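Local coordinates for putative outer membrane lipoprotein (Salmonella typhimurium LT2, PDB 2RD1) that is of unknown function but is probably a membrane-anchored lipoprotein of the DUF903 family, whose small all-beta domain belongs to the SH3-like clan, at residues 3-11 / 42-53. Numbering follows the deposited sequence.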
loop_
_atom_site.group_PDB
_atom_site.type_symbol
_atom_site.label_atom_id
_atom_site.label_comp_id
_atom_site.label_asym_id
_atom_site.label_seq_id
_atom_site.Cartn_x
_atom_site.Cartn_y
_atom_site.Cartn_z
ATOM N N THR A 3 -4.756 -1.149 -10.495
ATOM C CA THR A 3 -5.759 -1.901 -9.686
ATOM C C THR A 3 -5.079 -2.471 -8.444
ATOM O O THR A 3 -5.673 -2.537 -7.366
ATOM C CB THR A 3 -6.373 -3.079 -10.478
ATOM O OG1 THR A 3 -6.389 -2.769 -11.876
ATOM C CG2 THR A 3 -7.798 -3.340 -10.016
ATOM N N ASN A 4 -3.833 -2.894 -8.601
ATOM C CA ASN A 4 -3.078 -3.448 -7.484
ATOM C C ASN A 4 -1.803 -2.671 -7.241
ATOM O O ASN A 4 -1.117 -2.257 -8.173
ATOM C CB ASN A 4 -2.718 -4.909 -7.743
ATOM C CG ASN A 4 -3.833 -5.869 -7.367
ATOM O OD1 ASN A 4 -3.883 -6.996 -7.859
ATOM N ND2 ASN A 4 -4.721 -5.435 -6.484
ATOM N N TYR A 5 -1.501 -2.465 -5.970
ATOM C CA TYR A 5 -0.296 -1.775 -5.568
ATOM C C TYR A 5 0.331 -2.682 -4.541
ATOM O O TYR A 5 -0.373 -3.436 -3.860
ATOM C CB TYR A 5 -0.604 -0.431 -4.910
ATOM C CG TYR A 5 -0.691 0.737 -5.869
ATOM C CD1 TYR A 5 -1.755 0.865 -6.751
ATOM C CD2 TYR A 5 0.293 1.718 -5.882
ATOM C CE1 TYR A 5 -1.841 1.952 -7.630
ATOM C CE2 TYR A 5 0.221 2.806 -6.748
ATOM C CZ TYR A 5 -0.849 2.916 -7.621
ATOM O OH TYR A 5 -0.916 3.998 -8.472
ATOM N N VAL A 6 1.655 -2.636 -4.457
ATOM C CA VAL A 6 2.378 -3.435 -3.490
ATOM C C VAL A 6 3.055 -2.470 -2.541
ATOM O O VAL A 6 3.838 -1.605 -2.947
ATOM C CB VAL A 6 3.432 -4.327 -4.153
ATOM C CG1 VAL A 6 4.264 -5.027 -3.084
ATOM C CG2 VAL A 6 2.750 -5.336 -5.050
HETATM N N MSE A 7 2.723 -2.631 -1.270
HETATM C CA MSE A 7 3.239 -1.808 -0.198
HETATM C C MSE A 7 4.304 -2.565 0.576
HETATM O O MSE A 7 4.104 -3.717 0.951
HETATM C CB MSE A 7 2.091 -1.444 0.742
HETATM C CG MSE A 7 2.487 -0.654 1.974
HETATM SE SE MSE A 7 0.967 -0.417 3.162
HETATM C CE MSE A 7 0.142 1.091 2.291
ATOM N N THR A 8 5.437 -1.916 0.806
ATOM C CA THR A 8 6.510 -2.519 1.576
ATOM C C THR A 8 6.630 -1.717 2.863
ATOM O O THR A 8 6.755 -0.494 2.832
ATOM C CB THR A 8 7.837 -2.472 0.820
ATOM O OG1 THR A 8 7.699 -3.205 -0.403
ATOM C CG2 THR A 8 8.947 -3.114 1.652
ATOM N N THR A 9 6.580 -2.399 4.002
ATOM C CA THR A 9 6.661 -1.692 5.271
ATOM C C THR A 9 8.074 -1.607 5.828
ATOM O O THR A 9 8.974 -2.345 5.426
ATOM C CB THR A 9 5.712 -2.325 6.337
ATOM O OG1 THR A 9 6.194 -3.621 6.715
ATOM C CG2 THR A 9 4.280 -2.459 5.765
ATOM N N LYS A 10 8.252 -0.680 6.757
ATOM C CA LYS A 10 9.532 -0.448 7.400
ATOM C C LYS A 10 10.078 -1.726 8.021
ATOM O O LYS A 10 11.271 -2.007 7.917
ATOM C CB LYS A 10 9.376 0.635 8.471
ATOM C CG LYS A 10 10.677 1.046 9.145
ATOM C CD LYS A 10 10.466 2.235 10.069
ATOM C CE LYS A 10 11.755 2.632 10.764
ATOM N NZ LYS A 10 11.586 3.877 11.569
ATOM N N ASN A 11 9.198 -2.501 8.650
ATOM C CA ASN A 11 9.591 -3.751 9.298
ATOM C C ASN A 11 9.732 -4.940 8.344
ATOM O O ASN A 11 9.886 -6.078 8.783
ATOM C CB ASN A 11 8.609 -4.106 10.418
ATOM C CG ASN A 11 7.174 -4.112 9.948
ATOM O OD1 ASN A 11 6.416 -3.184 10.229
ATOM N ND2 ASN A 11 6.796 -5.146 9.207
ATOM N N ILE A 42 -2.507 2.668 8.180
ATOM C CA ILE A 42 -1.186 2.440 8.752
ATOM C C ILE A 42 -0.424 3.748 8.826
ATOM O O ILE A 42 -0.627 4.640 8.008
ATOM C CB ILE A 42 -0.368 1.435 7.898
ATOM C CG1 ILE A 42 1.025 1.243 8.498
ATOM C CG2 ILE A 42 -0.240 1.939 6.462
ATOM C CD1 ILE A 42 1.876 0.236 7.746
ATOM N N ASN A 43 0.442 3.868 9.821
ATOM C CA ASN A 43 1.239 5.076 9.968
ATOM C C ASN A 43 2.102 5.270 8.721
ATOM O O ASN A 43 2.844 4.374 8.312
ATOM C CB ASN A 43 2.111 4.980 11.222
ATOM C CG ASN A 43 3.172 6.059 11.278
ATOM O OD1 ASN A 43 2.924 7.212 10.925
ATOM N ND2 ASN A 43 4.366 5.690 11.730
ATOM N N SER A 44 1.983 6.445 8.113
ATOM C CA SER A 44 2.722 6.770 6.902
ATOM C C SER A 44 4.228 6.598 7.038
ATOM O O SER A 44 4.927 6.461 6.035
ATOM C CB SER A 44 2.409 8.205 6.471
ATOM O OG SER A 44 1.015 8.378 6.286
ATOM N N ASN A 45 4.731 6.607 8.269
ATOM C CA ASN A 45 6.166 6.447 8.496
ATOM C C ASN A 45 6.574 4.983 8.370
ATOM O O ASN A 45 7.736 4.670 8.102
ATOM C CB ASN A 45 6.553 6.968 9.884
ATOM C CG ASN A 45 6.327 8.460 10.031
ATOM O OD1 ASN A 45 5.186 8.927 10.084
ATOM N ND2 ASN A 45 7.418 9.220 10.088
ATOM N N ASP A 46 5.606 4.092 8.559
ATOM C CA ASP A 46 5.848 2.663 8.468
ATOM C C ASP A 46 5.819 2.130 7.038
ATOM O O ASP A 46 5.993 0.931 6.815
ATOM C CB ASP A 46 4.819 1.912 9.309
ATOM C CG ASP A 46 4.968 2.191 10.791
ATOM O OD1 ASP A 46 6.036 1.863 11.349
ATOM O OD2 ASP A 46 4.023 2.741 11.396
ATOM N N VAL A 47 5.602 3.017 6.070
ATOM C CA VAL A 47 5.559 2.614 4.669
ATOM C C VAL A 47 6.880 2.922 3.960
ATOM O O VAL A 47 7.251 4.086 3.794
ATOM C CB VAL A 47 4.419 3.328 3.909
ATOM C CG1 VAL A 47 4.388 2.854 2.468
ATOM C CG2 VAL A 47 3.077 3.067 4.597
ATOM N N ALA A 48 7.577 1.871 3.535
ATOM C CA ALA A 48 8.856 2.022 2.851
ATOM C C ALA A 48 8.644 2.377 1.383
ATOM O O ALA A 48 9.203 3.362 0.892
ATOM C CB ALA A 48 9.671 0.738 2.976
ATOM N N GLN A 49 7.844 1.569 0.688
ATOM C CA GLN A 49 7.540 1.824 -0.714
ATOM C C GLN A 49 6.104 1.480 -1.094
ATOM O O GLN A 49 5.472 0.612 -0.503
ATOM C CB GLN A 49 8.527 1.081 -1.624
ATOM C CG GLN A 49 9.773 1.910 -1.920
ATOM C CD GLN A 49 10.826 1.175 -2.732
ATOM O OE1 GLN A 49 11.368 0.155 -2.294
ATOM N NE2 GLN A 49 11.130 1.697 -3.916
ATOM N N LEU A 50 5.584 2.194 -2.079
ATOM C CA LEU A 50 4.224 1.984 -2.559
ATOM C C LEU A 50 4.340 1.901 -4.071
ATOM O O LEU A 50 4.414 2.918 -4.750
ATOM C CB LEU A 50 3.349 3.168 -2.178
ATOM C CG LEU A 50 1.911 2.863 -1.798
ATOM C CD1 LEU A 50 1.839 2.650 -0.294
ATOM C CD2 LEU A 50 1.018 4.028 -2.200
ATOM N N ILE A 51 4.325 0.688 -4.601
ATOM C CA ILE A 51 4.512 0.506 -6.031
ATOM C C ILE A 51 3.338 -0.102 -6.784
ATOM O O ILE A 51 2.797 -1.130 -6.377
ATOM C CB ILE A 51 5.773 -0.345 -6.256
ATOM C CG1 ILE A 51 6.977 0.397 -5.648
ATOM C CG2 ILE A 51 5.969 -0.646 -7.744
ATOM C CD1 ILE A 51 8.271 -0.409 -5.615
ATOM N N LYS A 52 2.954 0.548 -7.882
ATOM C CA LYS A 52 1.858 0.067 -8.709
ATOM C C LYS A 52 2.323 -1.231 -9.359
ATOM O O LYS A 52 3.364 -1.267 -10.012
ATOM C CB LYS A 52 1.496 1.090 -9.796
ATOM C CG LYS A 52 0.195 0.732 -10.513
ATOM C CD LYS A 52 -0.101 1.608 -11.726
ATOM C CE LYS A 52 -0.480 3.036 -11.348
ATOM N NZ LYS A 52 -0.834 3.846 -12.563
ATOM N N ALA A 53 1.553 -2.297 -9.184
ATOM C CA ALA A 53 1.927 -3.586 -9.746
ATOM C C ALA A 53 1.814 -3.637 -11.262
ATOM O O ALA A 53 0.952 -2.990 -11.855
ATOM C CB ALA A 53 1.071 -4.699 -9.126
#
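Val6 and Ile51 pair through two backbone hydrogen bonds, Val6 N to Ile51 O at 2.7 Å and Ile51 N to Val6 O at 2.9 Å, in an antiparallel ladder between strands 4-9 and 47-52, whose directions differ by 163°. Ala53 N to Asn4 O extends the ladder at one end and Lys10 N to Asp46 O at the other. Between them the register slips by one residue: Thr8 O accepts from both Ala48 N (2.6 Å, 141° at the hydrogen) and Gln49 N (3.2 Å), the signature of a classic beta bulge.

Apolar contacts collect on the face bearing Tyr5, Met7 and Leu50. Met7, a selenomethionine, lies beside Leu50, pointing the same way, CE against CD1, and crosses Val47 at about a right angle, its CG 4.0 Å from Val47 CG1. With CG anti to the backbone N (chi1 176°) and chi2 extended, its selenium lies 4.2 Å from Ile42 CG2, linking this ladder to strand 39-43 of the second sheet; the bend at chi3 places only CE. Pro21 touches both Met7 and Leu50.

The aromatic contact is a CH-pi interaction: Lys52 CA sits 3.7 Å from the Tyr5 ring centroid, over one face. The lysine's aliphatic chain then continues across the ring toward the phenol end, bringing CE to 3.1 Å from Tyr5 OH.

Strand 14-18 flanks the other edge of strand 4-9, making it the central strand of a three-stranded antiparallel sheet. Main-chain bonding thus sets the alignment of the N- and C-terminal strands, while largely apolar side-chain contacts tie their sheet to its neighbour in this small SH3-clan domain.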